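Local coordinates for 6-phospho-beta-glucosidase BglT (Thermotoga maritima, PDB 1UP7), which hydrolyses cellobiose 6'-phosphate to glucose 6-phosphate and glucose, depending on NAD(+) and a manganese ion bound in each subunit, at residues Phe112-Arg117 and Thr141-His146; Ile147-Arg152 and Leu370-Tyr375. All coordinates share one frame; numbering follows the deposited sequence.

Contact 1: Phe112-Arg117 and Thr141-His146; sequences FSAALR and TNPSGH. With NAD (nicotinamide-adenine-dinucleotide), chain I.
A cis peptide bond joins N142 to P143, and the proline ring that follows this bend is what packs against A114 and A115. P143 CG meets the A115 methyl group, CB, at 4.0 Å, while P143 CD lies against the helix backbone, 3.9 Å from A115 N. H146, one turn further on, comes to the same methyl from another direction: its CG stands anti to the backbone N (chi1 -166°), which carries the ring out to A115 and puts ND1 3.7 Å from A115 CB. At its far end, NE2 of this histidine is hydrogen-bonded to E368 O.

The direct packing is van der Waals contact, and a water spans its border, donating to A114 O at 2.9 Å and to N142 O at 2.7 Å.

N142 illustrates how one residue can serve a helix start and a cofactor together. Its OD1 accepts from S144 N at 2.8 Å, in the carbonyl plane and on a lone pair. The Asx turn helps to fix the rotation of the amide, with ND2 directed to the NAD ribose, 2.9 Å from O2D, and to O3 of the bound glucose 6-phosphate. The backbone N of N142 adds a nearly straight bond (173°) to NAD O3D, 3.0 Å away. N142 thus donates to both hydroxyls of the nicotinamide ribose; it is also a substrate-binding residue.

In the Rossmann-type domain this is the turn leaving strand 136-139 of the parallel sheet. With P143 as N-cap it opens helix 144-155 against the flank of helix 109-131, while H146 also touches helix 355-376.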
loop_
_atom_site.group_PDB
_atom_site.type_symbol
_atom_site.label_atom_id
_atom_site.label_comp_id
_atom_site.label_asym_id
_atom_site.label_seq_id
_atom_site.Cartn_x
_atom_site.Cartn_y
_atom_site.Cartn_z
ATOM N N PHE A 112 -11.787 23.354 -14.879
ATOM C CA PHE A 112 -12.120 23.653 -13.494
ATOM C C PHE A 112 -13.512 24.307 -13.404
ATOM O O PHE A 112 -14.349 23.902 -12.580
ATOM C CB PHE A 112 -11.053 24.578 -12.921
ATOM C CG PHE A 112 -11.385 25.178 -11.572
ATOM C CD1 PHE A 112 -11.148 24.464 -10.388
ATOM C CD2 PHE A 112 -11.859 26.498 -11.487
ATOM C CE1 PHE A 112 -11.400 25.038 -9.166
ATOM C CE2 PHE A 112 -12.122 27.080 -10.252
ATOM C CZ PHE A 112 -11.895 26.357 -9.086
ATOM N N SER A 113 -13.792 25.280 -14.276
ATOM C CA SER A 113 -15.085 25.939 -14.211
ATOM C C SER A 113 -16.164 25.028 -14.777
ATOM O O SER A 113 -17.265 24.984 -14.251
ATOM C CB SER A 113 -15.079 27.308 -14.922
ATOM O OG SER A 113 -14.390 27.229 -16.158
ATOM N N ALA A 114 -15.839 24.273 -15.823
ATOM C CA ALA A 114 -16.729 23.239 -16.321
ATOM C C ALA A 114 -17.090 22.207 -15.228
ATOM O O ALA A 114 -18.256 21.804 -15.116
ATOM C CB ALA A 114 -16.154 22.576 -17.588
ATOM N N ALA A 115 -16.122 21.798 -14.407
ATOM C CA ALA A 115 -16.409 20.799 -13.374
ATOM C C ALA A 115 -17.368 21.387 -12.335
ATOM O O ALA A 115 -18.323 20.715 -11.868
ATOM C CB ALA A 115 -15.108 20.286 -12.684
ATOM N N LEU A 116 -17.102 22.625 -11.940
ATOM C CA LEU A 116 -17.953 23.279 -10.936
ATOM C C LEU A 116 -19.392 23.405 -11.402
ATOM O O LEU A 116 -20.298 23.338 -10.578
ATOM C CB LEU A 116 -17.448 24.682 -10.563
ATOM C CG LEU A 116 -16.161 24.772 -9.744
ATOM C CD1 LEU A 116 -15.815 26.241 -9.530
ATOM C CD2 LEU A 116 -16.237 23.983 -8.409
ATOM N N ARG A 117 -19.605 23.639 -12.700
ATOM C CA ARG A 117 -20.959 23.672 -13.249
ATOM C C ARG A 117 -21.562 22.275 -13.273
ATOM O O ARG A 117 -22.776 22.126 -13.086
ATOM C CB ARG A 117 -20.982 24.237 -14.669
ATOM C CG ARG A 117 -21.109 25.748 -14.790
ATOM C CD ARG A 117 -21.630 26.285 -16.155
ATOM N NE ARG A 117 -20.990 25.587 -17.256
ATOM C CZ ARG A 117 -19.742 25.824 -17.649
ATOM N NH1 ARG A 117 -19.038 26.790 -17.047
ATOM N NH2 ARG A 117 -19.213 25.110 -18.650
ATOM N N THR A 141 -20.351 13.565 -20.472
ATOM C CA THR A 141 -20.275 14.950 -20.020
ATOM C C THR A 141 -18.891 15.302 -19.511
ATOM O O THR A 141 -18.350 14.621 -18.639
ATOM C CB THR A 141 -21.294 15.180 -18.903
ATOM O OG1 THR A 141 -22.604 15.079 -19.465
ATOM C CG2 THR A 141 -21.201 16.647 -18.330
ATOM N N ASN A 142 -18.310 16.363 -20.069
ATOM C CA ASN A 142 -16.974 16.758 -19.662
ATOM C C ASN A 142 -16.961 17.723 -18.495
ATOM O O ASN A 142 -17.921 18.453 -18.314
ATOM C CB ASN A 142 -16.148 17.221 -20.849
ATOM C CG ASN A 142 -15.437 16.053 -21.533
ATOM O OD1 ASN A 142 -14.832 15.172 -20.859
ATOM N ND2 ASN A 142 -15.527 16.015 -22.859
ATOM N N PRO A 143 -15.904 17.692 -17.673
ATOM C CA PRO A 143 -14.771 16.777 -17.854
ATOM C C PRO A 143 -15.089 15.404 -17.287
ATOM O O PRO A 143 -15.371 15.239 -16.096
ATOM C CB PRO A 143 -13.636 17.457 -17.076
ATOM C CG PRO A 143 -14.286 18.210 -16.023
ATOM C CD PRO A 143 -15.717 18.545 -16.478
ATOM N N SER A 144 -15.020 14.421 -18.167
ATOM C CA SER A 144 -15.569 13.104 -17.886
ATOM C C SER A 144 -14.826 12.334 -16.794
ATOM O O SER A 144 -15.490 11.711 -15.969
ATOM C CB SER A 144 -15.673 12.297 -19.199
ATOM O OG SER A 144 -16.236 11.028 -18.966
ATOM N N GLY A 145 -13.479 12.339 -16.827
ATOM C CA GLY A 145 -12.671 11.615 -15.861
ATOM C C GLY A 145 -12.810 12.226 -14.468
ATOM O O GLY A 145 -12.860 11.500 -13.458
ATOM N N HIS A 146 -12.875 13.557 -14.426
ATOM C CA HIS A 146 -12.999 14.295 -13.177
ATOM C C HIS A 146 -14.365 14.034 -12.512
ATOM O O HIS A 146 -14.470 13.857 -11.291
ATOM C CB HIS A 146 -12.801 15.787 -13.426
ATOM C CG HIS A 146 -12.585 16.601 -12.186
ATOM N ND1 HIS A 146 -12.241 17.935 -12.238
ATOM C CD2 HIS A 146 -12.675 16.284 -10.864
ATOM C CE1 HIS A 146 -12.137 18.411 -11.006
ATOM N NE2 HIS A 146 -12.383 17.429 -10.155
HETATM P PA NAD I . -24.351 20.372 -26.335
HETATM O O1A NAD I . -24.161 21.806 -26.039
HETATM O O2A NAD I . -25.061 20.055 -27.669
HETATM O O5B NAD I . -25.216 19.814 -25.083
HETATM C C5B NAD I . -25.969 18.637 -25.226
HETATM C C4B NAD I . -27.389 18.855 -24.720
HETATM O O4B NAD I . -27.404 18.945 -23.297
HETATM C C3B NAD I . -28.074 20.114 -25.235
HETATM O O3B NAD I . -29.203 19.714 -25.998
HETATM C C2B NAD I . -28.497 20.872 -23.975
HETATM O O2B NAD I . -29.775 21.459 -24.104
HETATM C C1B NAD I . -28.548 19.739 -22.966
HETATM N N9A NAD I . -28.445 20.142 -21.567
HETATM C C8A NAD I . -27.732 21.177 -20.991
HETATM N N7A NAD I . -27.939 21.094 -19.659
HETATM C C5A NAD I . -28.704 20.025 -19.370
HETATM C C6A NAD I . -29.220 19.497 -18.192
HETATM N N6A NAD I . -28.971 20.051 -17.010
HETATM N N1A NAD I . -30.023 18.365 -18.253
HETATM C C2A NAD I . -30.321 17.780 -19.472
HETATM N N3A NAD I . -29.829 18.329 -20.631
HETATM C C4A NAD I . -29.042 19.427 -20.573
HETATM O O3 NAD I . -22.880 19.722 -26.300
HETATM P PN NAD I . -22.371 18.354 -26.961
HETATM O O1N NAD I . -21.298 18.799 -27.886
HETATM O O2N NAD I . -23.437 17.501 -27.440
HETATM O O5D NAD I . -21.742 17.542 -25.735
HETATM C C5D NAD I . -22.375 17.356 -24.483
HETATM C C4D NAD I . -21.301 16.941 -23.465
HETATM O O4D NAD I . -20.653 15.717 -23.813
HETATM C C3D NAD I . -20.187 17.972 -23.355
HETATM O O3D NAD I . -19.887 18.055 -21.995
HETATM C C2D NAD I . -19.022 17.373 -24.136
HETATM O O2D NAD I . -17.734 17.771 -23.695
HETATM C C1D NAD I . -19.251 15.882 -24.050
HETATM N N1N NAD I . -19.050 15.261 -25.362
HETATM C C2N NAD I . -20.094 14.480 -25.803
HETATM C C3N NAD I . -20.045 13.835 -27.014
HETATM C C7N NAD I . -21.236 13.009 -27.443
HETATM O O7N NAD I . -21.107 11.722 -28.015
HETATM N N7N NAD I . -22.459 13.528 -27.254
HETATM C C4N NAD I . -18.892 14.002 -27.787
HETATM C C5N NAD I . -17.809 14.791 -27.351
HETATM C C6N NAD I . -17.904 15.427 -26.113
HETATM O O HOH W 1 -19.394 20.603 -17.497
#

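Contact 2: Ile147-Arg152 and Leu370-Tyr375; sequences ITEFVR and LTIEAY
E149, which rests its CG on I372, has a carboxylate gripped at both oxygens: OE2 takes a salt bridge from R369 NH1 and a hydrogen bond from N153 ND2, and OE1 forms a salt bridge with K365 NZ and accepts a hydrogen bond from V333 N. The chain is bent at chi2 (66°), which turns the carboxylate aside and leaves the methylene to touch I372 CD1 at 3.8 Å.

I372 makes most of the contact from its helix. Its CD1 reaches the backbone side of F150, lying 3.7 Å from F150 CA and equally near F150 CB. The other branch, CG2, approaches the phenylalanine ring at its edge, near the ring plane, 3.8 Å from F150 CD1. One isoleucine thus covers the root and one edge of the aromatic side chain. F150 then extends its tip to the second aromatic, with CZ 4.1 Å from Y375 CE2, the two side chains crossing at about a right angle. Both rings also meet F119 of helix 109-131, which stacks with F150 and lies edge-to-face with Y375; Y375 OH is hydrogen-bonded to E123 OE1.

The segment axes approach to 10.6 Å and cross at -58°, a separation filled by these large side chains.

The chemistry here is divided: an apolar isoleucine-aromatic centre makes the contact, while the buried carboxylate beside it faces a lysine, an arginine and two neutral N-H donors, which would probably favour the ionised form and offset the cost of burying it.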
loop_
_atom_site.group_PDB
_atom_site.type_symbol
_atom_site.label_atom_id
_atom_site.label_comp_id
_atom_site.label_asym_id
_atom_site.label_seq_id
_atom_site.Cartn_x
_atom_site.Cartn_y
_atom_site.Cartn_z
ATOM N N ILE A 147 -15.404 13.981 -13.334
ATOM C CA ILE A 147 -16.739 13.693 -12.858
ATOM C C ILE A 147 -16.809 12.268 -12.357
ATOM O O ILE A 147 -17.430 11.999 -11.351
ATOM C CB ILE A 147 -17.797 14.033 -13.966
ATOM C CG1 ILE A 147 -17.868 15.551 -14.137
ATOM C CG2 ILE A 147 -19.233 13.491 -13.585
ATOM C CD1 ILE A 147 -18.498 16.008 -15.420
ATOM N N THR A 148 -16.110 11.351 -13.019
ATOM C CA THR A 148 -16.069 9.974 -12.526
ATOM C C THR A 148 -15.372 9.889 -11.191
ATOM O O THR A 148 -15.852 9.179 -10.315
ATOM C CB THR A 148 -15.367 9.038 -13.544
ATOM O OG1 THR A 148 -15.999 9.185 -14.807
ATOM C CG2 THR A 148 -15.594 7.606 -13.218
ATOM N N GLU A 149 -14.244 10.599 -11.026
ATOM C CA GLU A 149 -13.562 10.657 -9.731
ATOM C C GLU A 149 -14.571 11.095 -8.670
ATOM O O GLU A 149 -14.665 10.520 -7.598
ATOM C CB GLU A 149 -12.396 11.645 -9.749
ATOM C CG GLU A 149 -11.712 11.890 -8.394
ATOM C CD GLU A 149 -10.992 10.666 -7.821
ATOM O OE1 GLU A 149 -10.419 9.873 -8.590
ATOM O OE2 GLU A 149 -10.987 10.499 -6.589
ATOM N N PHE A 150 -15.329 12.129 -8.998
ATOM C CA PHE A 150 -16.300 12.684 -8.082
ATOM C C PHE A 150 -17.423 11.687 -7.731
ATOM O O PHE A 150 -17.708 11.469 -6.535
ATOM C CB PHE A 150 -16.853 13.972 -8.679
ATOM C CG PHE A 150 -18.024 14.557 -7.943
ATOM C CD1 PHE A 150 -17.879 15.056 -6.648
ATOM C CD2 PHE A 150 -19.263 14.665 -8.580
ATOM C CE1 PHE A 150 -18.969 15.659 -5.974
ATOM C CE2 PHE A 150 -20.344 15.243 -7.938
ATOM C CZ PHE A 150 -20.203 15.758 -6.630
ATOM N N VAL A 151 -18.031 11.072 -8.746
ATOM C CA VAL A 151 -19.100 10.122 -8.503
ATOM C C VAL A 151 -18.641 8.830 -7.809
ATOM O O VAL A 151 -19.296 8.376 -6.852
ATOM C CB VAL A 151 -19.879 9.749 -9.766
ATOM C CG1 VAL A 151 -20.981 8.705 -9.411
ATOM C CG2 VAL A 151 -20.478 11.001 -10.431
ATOM N N ARG A 152 -17.539 8.249 -8.259
ATOM C CA ARG A 152 -17.047 7.001 -7.651
ATOM C C ARG A 152 -16.551 7.179 -6.220
ATOM O O ARG A 152 -16.843 6.350 -5.355
ATOM C CB ARG A 152 -15.915 6.399 -8.485
ATOM C CG ARG A 152 -16.378 5.874 -9.818
ATOM C CD ARG A 152 -17.421 4.775 -9.741
ATOM N NE ARG A 152 -17.023 3.700 -8.837
ATOM C CZ ARG A 152 -16.280 2.648 -9.187
ATOM N NH1 ARG A 152 -15.813 2.502 -10.417
ATOM N NH2 ARG A 152 -15.993 1.737 -8.285
ATOM N N LEU A 370 -8.872 18.368 -4.898
ATOM C CA LEU A 370 -8.960 19.684 -4.278
ATOM C C LEU A 370 -10.176 20.441 -4.844
ATOM O O LEU A 370 -10.872 21.162 -4.111
ATOM C CB LEU A 370 -7.686 20.507 -4.521
ATOM C CG LEU A 370 -6.458 20.155 -3.655
ATOM C CD1 LEU A 370 -5.195 20.833 -4.211
ATOM C CD2 LEU A 370 -6.698 20.499 -2.157
ATOM N N THR A 371 -10.423 20.291 -6.144
ATOM C CA THR A 371 -11.582 20.921 -6.740
ATOM C C THR A 371 -12.893 20.366 -6.145
ATOM O O THR A 371 -13.798 21.132 -5.794
ATOM C CB THR A 371 -11.535 20.778 -8.268
ATOM O OG1 THR A 371 -10.380 21.480 -8.777
ATOM C CG2 THR A 371 -12.711 21.499 -8.902
ATOM N N ILE A 372 -12.971 19.045 -6.022
ATOM C CA ILE A 372 -14.149 18.387 -5.471
ATOM C C ILE A 372 -14.361 18.828 -4.017
ATOM O O ILE A 372 -15.483 19.107 -3.598
ATOM C CB ILE A 372 -14.000 16.860 -5.564
ATOM C CG1 ILE A 372 -14.229 16.390 -7.023
ATOM C CG2 ILE A 372 -14.910 16.212 -4.607
ATOM C CD1 ILE A 372 -13.530 15.062 -7.363
ATOM N N GLU A 373 -13.271 18.935 -3.271
ATOM C CA GLU A 373 -13.339 19.341 -1.872
ATOM C C GLU A 373 -13.864 20.790 -1.758
ATOM O O GLU A 373 -14.730 21.088 -0.928
ATOM C CB GLU A 373 -11.974 19.149 -1.178
ATOM C CG GLU A 373 -11.761 17.714 -0.678
ATOM C CD GLU A 373 -10.282 17.279 -0.604
ATOM O OE1 GLU A 373 -9.355 18.154 -0.551
ATOM O OE2 GLU A 373 -10.050 16.025 -0.607
ATOM N N ALA A 374 -13.373 21.669 -2.629
ATOM C CA ALA A 374 -13.838 23.053 -2.647
ATOM C C ALA A 374 -15.342 23.093 -2.923
ATOM O O ALA A 374 -16.068 23.850 -2.286
ATOM C CB ALA A 374 -13.100 23.867 -3.701
ATOM N N TYR A 375 -15.797 22.261 -3.857
ATOM C CA TYR A 375 -17.192 22.270 -4.218
ATOM C C TYR A 375 -18.047 21.722 -3.073
ATOM O O TYR A 375 -19.047 22.338 -2.733
ATOM C CB TYR A 375 -17.440 21.572 -5.556
ATOM C CG TYR A 375 -18.860 21.211 -5.659
ATOM C CD1 TYR A 375 -19.786 22.149 -6.062
ATOM C CD2 TYR A 375 -19.306 19.948 -5.275
ATOM C CE1 TYR A 375 -21.130 21.839 -6.103
ATOM C CE2 TYR A 375 -20.644 19.631 -5.311
ATOM C CZ TYR A 375 -21.536 20.583 -5.726
ATOM O OH TYR A 375 -22.855 20.309 -5.782
#

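In the fold
Helix 144-155 runs through both contacts, whose centres lie 9 Å apart. They follow in series along the chain: contact 1 closes within the Rossmann-type part, and contact 2 then reaches across 217 residues to helix 355-376 of the C-terminal family region. The two also touch directly, since H146 CE1 lies 3.7 Å from T371 CB and F112 CD1 lies 3.5 Å from T371 OG1. Helices 109-131, 144-155 and 355-376 therefore share one buried core. The loop just before helix 144-155 meets NAD and the sugar phosphate through N142, so the loop at the ligand site runs directly into a helix packed between the two family regions.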